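Local structure of acetyl-CoA acetyltransferase (Mycobacterium smegmatis, 4EGV) at residues Leu215-Leu220 / Cys345-Val350; Ala191-Gly196 / Thr461-Trp466; Ser117-Ala122 / Ala403-Asn408; Thr368-Leu373 / Ile388-Asn393. The protein probably acts as an acyltransferase, being a monomeric thiolase-like protein that carries an additional C-terminal domain. All coordinates share one frame; numbering follows the deposited sequence.

Contact 1: Leu215-Leu220 / Cys345-Val350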
loop_
_atom_site.group_PDB
_atom_site.type_symbol
_atom_site.label_atom_id
_atom_site.label_comp_id
_atom_site.label_asym_id
_atom_site.label_seq_id
_atom_site.Cartn_x
_atom_site.Cartn_y
_atom_site.Cartn_z
ATOM N N LEU A 215 19.417 -9.432 4.825
ATOM C CA LEU A 215 20.155 -8.189 5.078
ATOM C C LEU A 215 19.580 -7.025 4.280
ATOM O O LEU A 215 19.475 -5.899 4.789
ATOM C CB LEU A 215 21.654 -8.371 4.796
ATOM C CG LEU A 215 22.607 -7.170 4.862
ATOM C CD1 LEU A 215 22.945 -6.785 6.276
ATOM C CD2 LEU A 215 23.872 -7.416 4.058
ATOM N N ALA A 216 19.213 -7.297 3.030
ATOM C CA ALA A 216 18.646 -6.274 2.184
ATOM C C ALA A 216 17.363 -5.709 2.794
ATOM O O ALA A 216 17.175 -4.492 2.818
ATOM C CB ALA A 216 18.399 -6.821 0.778
HETATM N N MSE A 217 16.496 -6.608 3.282
HETATM C CA MSE A 217 15.239 -6.262 3.952
HETATM C C MSE A 217 15.428 -5.441 5.224
HETATM O O MSE A 217 14.665 -4.522 5.499
HETATM C CB MSE A 217 14.478 -7.511 4.343
HETATM C CG MSE A 217 13.808 -8.234 3.245
HETATM SE SE MSE A 217 12.644 -9.729 3.892
HETATM C CE MSE A 217 13.730 -10.594 5.255
ATOM N N ALA A 218 16.403 -5.814 6.035
ATOM C CA ALA A 218 16.701 -5.065 7.219
ATOM C C ALA A 218 17.282 -3.694 6.879
ATOM O O ALA A 218 16.995 -2.737 7.571
ATOM C CB ALA A 218 17.614 -5.855 8.101
ATOM N N GLU A 219 18.061 -3.599 5.802
ATOM C CA GLU A 219 18.653 -2.322 5.370
ATOM C C GLU A 219 17.685 -1.360 4.717
ATOM O O GLU A 219 17.876 -0.147 4.758
ATOM C CB GLU A 219 19.869 -2.531 4.466
ATOM C CG GLU A 219 21.137 -2.764 5.270
ATOM C CD GLU A 219 22.415 -2.754 4.450
ATOM O OE1 GLU A 219 22.464 -3.381 3.361
ATOM O OE2 GLU A 219 23.393 -2.140 4.940
ATOM N N LEU A 220 16.650 -1.928 4.117
ATOM C CA LEU A 220 15.531 -1.186 3.620
ATOM C C LEU A 220 14.696 -0.612 4.771
ATOM O O LEU A 220 14.355 0.577 4.753
ATOM C CB LEU A 220 14.686 -2.086 2.723
ATOM C CG LEU A 220 13.459 -1.441 2.104
ATOM C CD1 LEU A 220 13.852 -0.512 1.038
ATOM C CD2 LEU A 220 12.565 -2.488 1.603
ATOM N N CYS A 345 3.846 -2.408 3.948
ATOM C CA CYS A 345 3.449 -3.348 5.025
ATOM C C CYS A 345 4.591 -4.393 5.111
ATOM O O CYS A 345 5.072 -4.761 6.167
ATOM C CB CYS A 345 2.047 -3.950 4.776
ATOM S SG CYS A 345 1.005 -4.466 6.257
ATOM N N PHE A 346 5.061 -4.788 3.936
ATOM C CA PHE A 346 6.177 -5.700 3.761
ATOM C C PHE A 346 7.209 -5.045 2.840
ATOM O O PHE A 346 6.932 -4.096 2.156
ATOM C CB PHE A 346 5.639 -7.005 3.168
ATOM C CG PHE A 346 4.542 -7.637 3.999
ATOM C CD1 PHE A 346 4.875 -8.481 5.067
ATOM C CD2 PHE A 346 3.201 -7.359 3.754
ATOM C CE1 PHE A 346 3.887 -9.046 5.866
ATOM C CE2 PHE A 346 2.208 -7.911 4.538
ATOM C CZ PHE A 346 2.540 -8.757 5.598
ATOM N N PRO A 347 8.429 -5.530 2.858
ATOM C CA PRO A 347 9.461 -4.996 2.010
ATOM C C PRO A 347 9.177 -5.041 0.499
ATOM O O PRO A 347 9.540 -4.119 -0.224
ATOM C CB PRO A 347 10.649 -5.891 2.341
ATOM C CG PRO A 347 10.448 -6.249 3.692
ATOM C CD PRO A 347 8.996 -6.450 3.847
ATOM N N PHE A 348 8.541 -6.102 0.038
ATOM C CA PHE A 348 8.326 -6.318 -1.358
ATOM C C PHE A 348 7.786 -5.122 -2.173
ATOM O O PHE A 348 8.365 -4.778 -3.199
ATOM C CB PHE A 348 7.499 -7.584 -1.597
ATOM C CG PHE A 348 7.179 -7.795 -3.023
ATOM C CD1 PHE A 348 8.100 -8.443 -3.893
ATOM C CD2 PHE A 348 5.995 -7.261 -3.566
ATOM C CE1 PHE A 348 7.825 -8.594 -5.289
ATOM C CE2 PHE A 348 5.689 -7.403 -4.974
ATOM C CZ PHE A 348 6.613 -8.075 -5.836
ATOM N N PRO A 349 6.668 -4.496 -1.754
ATOM C CA PRO A 349 6.092 -3.461 -2.613
ATOM C C PRO A 349 6.925 -2.196 -2.665
ATOM O O PRO A 349 6.697 -1.353 -3.540
ATOM C CB PRO A 349 4.711 -3.193 -1.984
ATOM C CG PRO A 349 4.802 -3.686 -0.667
ATOM C CD PRO A 349 5.808 -4.769 -0.597
ATOM N N VAL A 350 7.867 -2.071 -1.729
ATOM C CA VAL A 350 8.834 -0.988 -1.739
ATOM C C VAL A 350 9.965 -1.344 -2.657
ATOM O O VAL A 350 10.248 -0.608 -3.571
ATOM C CB VAL A 350 9.387 -0.633 -0.345
ATOM C CG1 VAL A 350 10.383 0.494 -0.460
ATOM C CG2 VAL A 350 8.277 -0.234 0.591
#
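Met217 and Leu220 of helix 210-230 pack on Pro347 and Val350, in the segment that leads into helix 348-357. In this thiolase fold, helix 210-230 belongs to the long insertion between strands 136-143 and 271-279. Helix 348-357 follows strand 337-342 of the core. The contact therefore joins this insertion to the segment that follows strand 337-342.

All the touching groups are buried, and the packing is apolar. Met217 is a selenomethionine. Its CG lies 3.9 Å from Pro347 CG, and its SE is 4.1 Å from that same CG. Met217 CG lies opposite the carbonyl carbon (chi1 -75°) and the chain extends through chi2, which brings CG and SE to the proline ring at a slant. The bend at chi3 turns only CE. Leu220 sets its CG opposite the backbone N (chi1 -180°), which sends both methyls across the gap. Phe351 also touches both side chains.

No hydrogen bond crosses the interface. The nearest polar atom is Pro347 O, which already takes a weak backbone bond from Val350 N. Leu220 CD2 rests 3.9 Å from Pro347 O and 4.0 Å from Pro347 CB, while Leu220 CD1 meets Val350 CG1 at 3.9 Å.

Contact 2: Ala191-Gly196 / Thr461-Trp466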
loop_
_atom_site.group_PDB
_atom_site.type_symbol
_atom_site.label_atom_id
_atom_site.label_comp_id
_atom_site.label_asym_id
_atom_site.label_seq_id
_atom_site.Cartn_x
_atom_site.Cartn_y
_atom_site.Cartn_z
ATOM N N ALA A 191 -2.545 -11.813 4.679
ATOM C CA ALA A 191 -1.594 -11.041 3.898
ATOM C C ALA A 191 -0.138 -11.495 3.937
ATOM O O ALA A 191 0.500 -11.481 2.955
ATOM C CB ALA A 191 -1.677 -9.644 4.246
ATOM N N PRO A 192 0.374 -11.893 5.083
ATOM C CA PRO A 192 1.783 -12.190 5.257
ATOM C C PRO A 192 2.315 -13.424 4.577
ATOM O O PRO A 192 3.393 -13.386 4.071
ATOM C CB PRO A 192 1.875 -12.388 6.754
ATOM C CG PRO A 192 0.893 -11.567 7.242
ATOM C CD PRO A 192 -0.251 -11.739 6.384
ATOM N N VAL A 193 1.575 -14.507 4.649
ATOM C CA VAL A 193 1.918 -15.715 3.971
ATOM C C VAL A 193 2.024 -15.510 2.416
ATOM O O VAL A 193 2.873 -16.097 1.737
ATOM C CB VAL A 193 0.949 -16.832 4.419
ATOM C CG1 VAL A 193 -0.313 -16.842 3.594
ATOM C CG2 VAL A 193 1.609 -18.161 4.296
ATOM N N GLN A 194 1.178 -14.649 1.877
ATOM C CA GLN A 194 1.145 -14.396 0.440
ATOM C C GLN A 194 2.241 -13.479 -0.021
ATOM O O GLN A 194 2.749 -13.652 -1.113
ATOM C CB GLN A 194 -0.195 -13.812 0.043
ATOM C CG GLN A 194 -0.993 -14.752 -0.804
ATOM C CD GLN A 194 -2.477 -14.512 -0.721
ATOM O OE1 GLN A 194 -3.053 -14.428 0.374
ATOM N NE2 GLN A 194 -3.116 -14.397 -1.890
ATOM N N TYR A 195 2.590 -12.505 0.817
ATOM C CA TYR A 195 3.724 -11.654 0.595
ATOM C C TYR A 195 5.041 -12.376 0.721
ATOM O O TYR A 195 6.019 -11.958 0.115
ATOM C CB TYR A 195 3.695 -10.445 1.525
ATOM C CG TYR A 195 2.953 -9.272 0.920
ATOM C CD1 TYR A 195 3.523 -8.492 -0.097
ATOM C CD2 TYR A 195 1.657 -8.971 1.331
ATOM C CE1 TYR A 195 2.821 -7.431 -0.652
ATOM C CE2 TYR A 195 0.948 -7.908 0.783
ATOM C CZ TYR A 195 1.532 -7.147 -0.194
ATOM O OH TYR A 195 0.819 -6.131 -0.732
ATOM N N GLY A 196 5.056 -13.447 1.510
ATOM C CA GLY A 196 6.204 -14.294 1.650
ATOM C C GLY A 196 6.577 -14.920 0.339
ATOM O O GLY A 196 7.765 -15.001 0.007
ATOM N N THR A 461 6.878 -20.514 0.897
ATOM C CA THR A 461 6.987 -19.903 2.208
ATOM C C THR A 461 6.808 -20.979 3.287
ATOM O O THR A 461 6.434 -22.110 2.977
ATOM C CB THR A 461 5.998 -18.714 2.353
ATOM O OG1 THR A 461 6.202 -18.054 3.607
ATOM C CG2 THR A 461 4.570 -19.167 2.186
ATOM N N VAL A 462 7.112 -20.640 4.534
ATOM C CA VAL A 462 6.896 -21.564 5.626
ATOM C C VAL A 462 6.131 -20.866 6.747
ATOM O O VAL A 462 6.400 -19.705 7.069
ATOM C CB VAL A 462 8.223 -22.112 6.175
ATOM C CG1 VAL A 462 7.958 -23.210 7.223
ATOM C CG2 VAL A 462 9.087 -22.658 5.076
ATOM N N ARG A 463 5.176 -21.566 7.345
ATOM C CA ARG A 463 4.488 -21.027 8.519
ATOM C C ARG A 463 5.121 -21.550 9.790
ATOM O O ARG A 463 5.026 -22.720 10.087
ATOM C CB ARG A 463 3.012 -21.385 8.516
ATOM C CG ARG A 463 2.280 -21.039 7.245
ATOM C CD ARG A 463 0.812 -20.827 7.492
ATOM N NE ARG A 463 0.659 -19.780 8.493
ATOM C CZ ARG A 463 -0.341 -18.907 8.554
ATOM N NH1 ARG A 463 -1.343 -18.924 7.668
ATOM N NH2 ARG A 463 -0.321 -18.011 9.515
ATOM N N TYR A 464 5.776 -20.669 10.528
ATOM C CA TYR A 464 6.473 -21.030 11.758
ATOM C C TYR A 464 5.562 -20.865 12.971
ATOM O O TYR A 464 5.894 -21.258 14.087
ATOM C CB TYR A 464 7.743 -20.209 11.941
ATOM C CG TYR A 464 8.733 -20.347 10.840
ATOM C CD1 TYR A 464 9.574 -21.436 10.765
ATOM C CD2 TYR A 464 8.859 -19.354 9.871
ATOM C CE1 TYR A 464 10.514 -21.549 9.736
ATOM C CE2 TYR A 464 9.800 -19.452 8.852
ATOM C CZ TYR A 464 10.618 -20.552 8.791
ATOM O OH TYR A 464 11.535 -20.632 7.788
ATOM N N ASP A 465 4.397 -20.302 12.743
ATOM C CA ASP A 465 3.443 -20.118 13.807
ATOM C C ASP A 465 2.546 -21.339 13.956
ATOM O O ASP A 465 1.798 -21.428 14.907
ATOM C CB ASP A 465 2.649 -18.800 13.632
ATOM C CG ASP A 465 2.208 -18.535 12.160
ATOM O OD1 ASP A 465 2.906 -18.971 11.219
ATOM O OD2 ASP A 465 1.161 -17.886 11.926
ATOM N N TRP A 466 2.664 -22.290 13.030
ATOM C CA TRP A 466 1.998 -23.585 13.135
ATOM C C TRP A 466 2.966 -24.650 13.606
ATOM O O TRP A 466 4.153 -24.563 13.343
ATOM C CB TRP A 466 1.397 -23.974 11.784
ATOM C CG TRP A 466 0.241 -23.124 11.339
ATOM C CD1 TRP A 466 -0.188 -21.979 11.915
ATOM C CD2 TRP A 466 -0.595 -23.328 10.194
ATOM N NE1 TRP A 466 -1.250 -21.459 11.231
ATOM C CE2 TRP A 466 -1.522 -22.266 10.160
ATOM C CE3 TRP A 466 -0.665 -24.315 9.194
ATOM C CZ2 TRP A 466 -2.526 -22.158 9.160
ATOM C CZ3 TRP A 466 -1.675 -24.213 8.191
ATOM C CH2 TRP A 466 -2.588 -23.145 8.194
#
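Val193 and Thr461 join helix 191-206 to strand 453-463, the middle strand of the five-stranded antiparallel sheet in the additional C-terminal domain. The short helix and strand segments run nearly antiparallel, at 150°, and their axes approach to 8.2 Å.

Val193 carries most of the helix side. Its CG2 meets Thr461 CG2 at 3.8 Å, and the two side chains cross at about a right angle. CG2 of Val193 sits opposite the backbone N and reaches the strand from there. Thr461 CG2 also lies 3.5 Å from Val193 O, so the methyl covers the helix backbone as well. The hydroxyl is used elsewhere: Thr461 OG1 is hydrogen-bonded to the carbonyl O of Asp257. Gly196 CA approaches Thr461 OG1 to 4.2 Å, and these two residues have the nearest CA atoms of the contact.

Arg463 touches through its aliphatic stem, CG to Val193 CG2 at 4.2 Å. Its charged end is held within its own segment. NH2 of Arg463 forms a salt bridge with Asp465 OD2 (2.8 Å, N-H...O 153°), close to the guanidinium plane and on the syn side of the carboxylate. Arg463 CD lies over the centre of the Trp466 ring, and Trp466 NE1 lies above one guanidinium face, offset toward its rim.

The Thr461 hydroxyl and Arg463 NH2 are bonded to other groups, and no hydrogen bond crosses between helix and strand. The contact rests on van der Waals packing.

Contact 3: Ser117-Ala122 / Ala403-Asn408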
loop_
_atom_site.group_PDB
_atom_site.type_symbol
_atom_site.label_atom_id
_atom_site.label_comp_id
_atom_site.label_asym_id
_atom_site.label_seq_id
_atom_site.Cartn_x
_atom_site.Cartn_y
_atom_site.Cartn_z
ATOM N N SER A 117 -6.906 2.524 -1.459
ATOM C CA SER A 117 -8.123 3.314 -1.498
ATOM C C SER A 117 -8.029 4.787 -1.172
ATOM O O SER A 117 -8.714 5.567 -1.838
ATOM C CB SER A 117 -9.273 2.680 -0.729
ATOM O OG SER A 117 -8.982 2.526 0.641
ATOM N N PRO A 118 -7.189 5.190 -0.182
ATOM C CA PRO A 118 -7.099 6.636 0.101
ATOM C C PRO A 118 -6.654 7.425 -1.128
ATOM O O PRO A 118 -7.191 8.496 -1.420
ATOM C CB PRO A 118 -6.008 6.707 1.161
ATOM C CG PRO A 118 -5.938 5.389 1.701
ATOM C CD PRO A 118 -6.277 4.431 0.678
ATOM N N GLN A 119 -5.677 6.882 -1.842
ATOM C CA GLN A 119 -5.120 7.579 -2.982
ATOM C C GLN A 119 -5.987 7.426 -4.239
ATOM O O GLN A 119 -6.144 8.382 -4.988
ATOM C CB GLN A 119 -3.631 7.225 -3.186
ATOM C CG GLN A 119 -2.998 7.875 -4.312
ATOM C CD GLN A 119 -2.895 9.303 -4.135
ATOM O OE1 GLN A 119 -3.602 10.051 -4.776
ATOM N NE2 GLN A 119 -2.012 9.730 -3.272
ATOM N N HIS A 120 -6.583 6.248 -4.428
ATOM C CA HIS A 120 -7.619 6.050 -5.452
ATOM C C HIS A 120 -8.781 7.069 -5.303
ATOM O O HIS A 120 -9.255 7.660 -6.278
ATOM C CB HIS A 120 -8.113 4.595 -5.436
ATOM C CG HIS A 120 -8.866 4.170 -6.667
ATOM N ND1 HIS A 120 -10.211 4.442 -6.869
ATOM C CD2 HIS A 120 -8.474 3.427 -7.730
ATOM C CE1 HIS A 120 -10.600 3.914 -8.020
ATOM N NE2 HIS A 120 -9.563 3.301 -8.568
ATOM N N LEU A 121 -9.194 7.283 -4.063
ATOM C CA LEU A 121 -10.271 8.172 -3.714
ATOM C C LEU A 121 -9.959 9.626 -3.974
ATOM O O LEU A 121 -10.791 10.352 -4.541
ATOM C CB LEU A 121 -10.562 8.001 -2.225
ATOM C CG LEU A 121 -11.962 7.694 -1.696
ATOM C CD1 LEU A 121 -12.892 7.047 -2.709
ATOM C CD2 LEU A 121 -11.739 6.801 -0.489
ATOM N N ALA A 122 -8.770 10.056 -3.536
ATOM C CA ALA A 122 -8.317 11.400 -3.828
ATOM C C ALA A 122 -8.220 11.643 -5.335
ATOM O O ALA A 122 -8.633 12.660 -5.802
ATOM C CB ALA A 122 -7.010 11.688 -3.148
ATOM N N ALA A 403 6.014 15.940 -4.285
ATOM C CA ALA A 403 5.960 14.703 -3.402
ATOM C C ALA A 403 5.122 13.551 -3.983
ATOM O O ALA A 403 3.974 13.736 -4.357
ATOM C CB ALA A 403 5.454 15.050 -2.013
ATOM N N LEU A 404 5.705 12.366 -4.037
ATOM C CA LEU A 404 5.019 11.200 -4.568
ATOM C C LEU A 404 4.487 10.283 -3.444
ATOM O O LEU A 404 5.207 9.952 -2.492
ATOM C CB LEU A 404 5.948 10.449 -5.525
ATOM C CG LEU A 404 5.385 9.314 -6.363
ATOM C CD1 LEU A 404 6.032 9.285 -7.694
ATOM C CD2 LEU A 404 5.560 7.966 -5.681
ATOM N N VAL A 405 3.227 9.886 -3.556
ATOM C CA VAL A 405 2.646 8.935 -2.637
ATOM C C VAL A 405 2.298 7.679 -3.418
ATOM O O VAL A 405 1.656 7.764 -4.428
ATOM C CB VAL A 405 1.384 9.529 -1.909
ATOM C CG1 VAL A 405 0.710 8.533 -1.015
ATOM C CG2 VAL A 405 1.764 10.732 -1.095
ATOM N N GLY A 406 2.705 6.508 -2.947
ATOM C CA GLY A 406 2.271 5.256 -3.557
ATOM C C GLY A 406 1.465 4.416 -2.597
ATOM O O GLY A 406 1.885 4.191 -1.484
ATOM N N ALA A 407 0.315 3.929 -3.051
ATOM C CA ALA A 407 -0.626 3.195 -2.191
ATOM C C ALA A 407 -0.912 1.796 -2.687
ATOM O O ALA A 407 -1.455 1.636 -3.740
ATOM C CB ALA A 407 -1.939 3.985 -2.053
ATOM N N ASN A 408 -0.651 0.777 -1.884
ATOM C CA ASN A 408 -0.868 -0.650 -2.144
ATOM C C ASN A 408 -1.996 -1.265 -1.281
ATOM O O ASN A 408 -2.100 -0.894 -0.183
ATOM C CB ASN A 408 0.444 -1.315 -1.780
ATOM C CG ASN A 408 0.568 -2.688 -2.289
ATOM O OD1 ASN A 408 0.817 -2.879 -3.427
ATOM N ND2 ASN A 408 0.442 -3.653 -1.438
#
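Gln119 of helix 117-130 faces Val405 and Ala407 of strand 402-409, and its side chain makes both close contacts. All three residues are buried.

The apolar part is the stem. Gln119 CB meets Ala407 CB at 3.8 Å. The small methyl of Ala407 points toward the helix, and the backbones come near here: the CA atoms of Gln119 and Ala407 are 6.3 Å apart. Val405, two residues before Ala407, also points at the helix.

The position of helix 117-130, packed on strand 402-409 beside helix 383-397, is consistent with the central helical layer of the thiolase fold. Ile388 and Ser384 of helix 383-397 pack beside the contact.

The polar part is the amide. Gln119 CG lies opposite the backbone N (chi1 180°), and the chain then bends at chi2 (66°), which turns the amide along the strand toward Val405. Its NE2 rests 3.7 Å from both Val405 CB and Val405 CG1. These are packing contacts. The hydrogen bond of NE2 goes instead to the OH of Tyr420 on the adjacent strand 414-421, so the buried amide nitrogen has a polar partner. On the backbone side, Gln119 O is hydrogen-bonded to Thr123 OG1, one turn further along the helix.

Contact 4: Thr368-Leu373 / Ile388-Asn393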
loop_
_atom_site.group_PDB
_atom_site.type_symbol
_atom_site.label_atom_id
_atom_site.label_comp_id
_atom_site.label_asym_id
_atom_site.label_seq_id
_atom_site.Cartn_x
_atom_site.Cartn_y
_atom_site.Cartn_z
ATOM N N THR A 368 9.953 7.103 2.875
ATOM C CA THR A 368 8.761 7.266 3.705
ATOM C C THR A 368 8.659 8.646 4.351
ATOM O O THR A 368 9.634 9.294 4.657
ATOM C CB THR A 368 8.643 6.142 4.778
ATOM O OG1 THR A 368 7.372 6.222 5.405
ATOM C CG2 THR A 368 9.756 6.248 5.833
ATOM N N LEU A 369 7.450 9.093 4.522
ATOM C CA LEU A 369 7.223 10.331 5.179
ATOM C C LEU A 369 6.640 10.089 6.560
ATOM O O LEU A 369 6.667 10.936 7.407
ATOM C CB LEU A 369 6.228 11.126 4.361
ATOM C CG LEU A 369 6.779 11.790 3.129
ATOM C CD1 LEU A 369 5.625 12.366 2.314
ATOM C CD2 LEU A 369 7.741 12.864 3.564
ATOM N N THR A 370 6.105 8.904 6.749
ATOM C CA THR A 370 5.326 8.571 7.894
ATOM C C THR A 370 6.135 7.698 8.861
ATOM O O THR A 370 6.091 7.858 10.074
ATOM C CB THR A 370 4.067 7.846 7.405
ATOM O OG1 THR A 370 3.157 8.795 6.858
ATOM C CG2 THR A 370 3.402 7.183 8.508
ATOM N N GLY A 371 6.866 6.791 8.297
ATOM C CA GLY A 371 7.552 5.834 9.084
ATOM C C GLY A 371 7.196 4.461 8.630
ATOM O O GLY A 371 7.863 3.552 8.959
ATOM N N GLY A 372 6.112 4.321 7.887
ATOM C CA GLY A 372 5.720 3.047 7.335
ATOM C C GLY A 372 4.979 2.130 8.249
ATOM O O GLY A 372 4.808 2.435 9.381
ATOM N N LEU A 373 4.559 0.989 7.731
ATOM C CA LEU A 373 3.498 0.204 8.316
ATOM C C LEU A 373 3.788 -0.618 9.549
ATOM O O LEU A 373 3.154 -0.453 10.565
ATOM C CB LEU A 373 2.757 -0.615 7.287
ATOM C CG LEU A 373 1.368 -0.080 7.052
ATOM C CD1 LEU A 373 0.751 -0.739 5.969
ATOM C CD2 LEU A 373 0.516 -0.142 8.241
ATOM N N ILE A 388 -0.554 10.896 2.529
ATOM C CA ILE A 388 -1.078 12.074 1.873
ATOM C C ILE A 388 -1.055 13.308 2.772
ATOM O O ILE A 388 -0.674 14.400 2.334
ATOM C CB ILE A 388 -2.483 11.831 1.285
ATOM C CG1 ILE A 388 -2.421 10.684 0.281
ATOM C CG2 ILE A 388 -3.037 13.070 0.636
ATOM C CD1 ILE A 388 -3.761 10.179 -0.262
ATOM N N ALA A 389 -1.474 13.152 4.017
ATOM C CA ALA A 389 -1.444 14.267 4.936
ATOM C C ALA A 389 -0.006 14.772 5.139
ATOM O O ALA A 389 0.222 15.951 5.046
ATOM C CB ALA A 389 -2.137 13.945 6.240
ATOM N N GLU A 390 0.946 13.879 5.355
ATOM C CA GLU A 390 2.338 14.266 5.537
ATOM C C GLU A 390 2.949 14.912 4.286
ATOM O O GLU A 390 3.695 15.888 4.405
ATOM C CB GLU A 390 3.230 13.100 5.993
ATOM C CG GLU A 390 3.115 12.663 7.423
ATOM C CD GLU A 390 3.089 13.784 8.472
ATOM O OE1 GLU A 390 3.513 14.939 8.195
ATOM O OE2 GLU A 390 2.628 13.483 9.608
ATOM N N ALA A 391 2.640 14.340 3.117
ATOM C CA ALA A 391 2.968 14.917 1.808
ATOM C C ALA A 391 2.489 16.317 1.648
ATOM O O ALA A 391 3.251 17.161 1.254
ATOM C CB ALA A 391 2.426 14.086 0.685
ATOM N N VAL A 392 1.220 16.553 1.945
ATOM C CA VAL A 392 0.605 17.882 1.846
ATOM C C VAL A 392 1.232 18.923 2.776
ATOM O O VAL A 392 1.431 20.013 2.360
ATOM C CB VAL A 392 -0.943 17.819 2.063
ATOM C CG1 VAL A 392 -1.482 19.123 2.519
ATOM C CG2 VAL A 392 -1.665 17.371 0.814
ATOM N N ASN A 393 1.540 18.566 4.014
ATOM C CA ASN A 393 2.274 19.423 4.953
ATOM C C ASN A 393 3.690 19.756 4.534
ATOM O O ASN A 393 4.127 20.886 4.693
ATOM C CB ASN A 393 2.382 18.781 6.371
ATOM C CG ASN A 393 1.064 18.791 7.149
ATOM O OD1 ASN A 393 0.289 19.739 7.081
ATOM N ND2 ASN A 393 0.811 17.718 7.874
#
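The backbones come closest at Leu369 and Glu390, whose CA atoms are 6.3 Å apart where the irregular loop 368-373 passes helix 383-397.

Leu369 does most of the packing. Its CB meets Glu390 CB at 3.9 Å. With CG set opposite the carbonyl carbon (chi1 -77°), the branch carries CD1 onto the next residue of the helix. There CD1 lies 3.7 Å from Ala391 N and 4.0 Å from Ala391 CB, so it covers backbone and methyl together. Glu394, one turn on from Glu390, also touches the leucine.

Thr370 meets the aliphatic part of Glu390: OG1 lies 3.9 Å from Glu390 CG, and the two side chains cross at about a right angle. This is packing, and no hydrogen bond joins the segments.

Polar bonds within the loop and to its surroundings accompany its shape. Thr368 OG1 accepts from Thr370 N at 3.3 Å and from Gly371 N at 3.0 Å, the second bond being the straighter (164° against 148°). Asp341 OD1 accepts from Leu369 N and, weakly, from Thr370 N, while Thr370 O is bonded to Asn231 ND2. Gly372 then takes the N-cap position of helix 373-376. Bonds from one threonine hydroxyl to the nitrogens two and three residues on make an ST turn and ST motif, in a loop that packs Leu369 and Thr370 on helix 383-397. This is consistent with the helical packing of the thiolase fold.

In the fold
Contacts 3 and 4 are neighbours in the core, with centres 11 Å apart. Helix 383-397 of contact 4 leads into strand 402-409 of contact 3, and Ile388 packs on Gln119 and Val405. Contacts 1 and 2 lie toward the C-terminal domain, 16 Å apart between centres. Their helices 191-206 and 210-230 follow each other in the chain, and Tyr195 stacks on Phe346. Contacts 2 and 4 do not touch and lie on opposite sides of the chain's centre. Along the chain, contacts 1 and 4 come in series and are nested inside both contact 2 and contact 3, which cross each other. Distant parts of the sequence are thereby interleaved, linking core, insertion and C-terminal domain in one monomer.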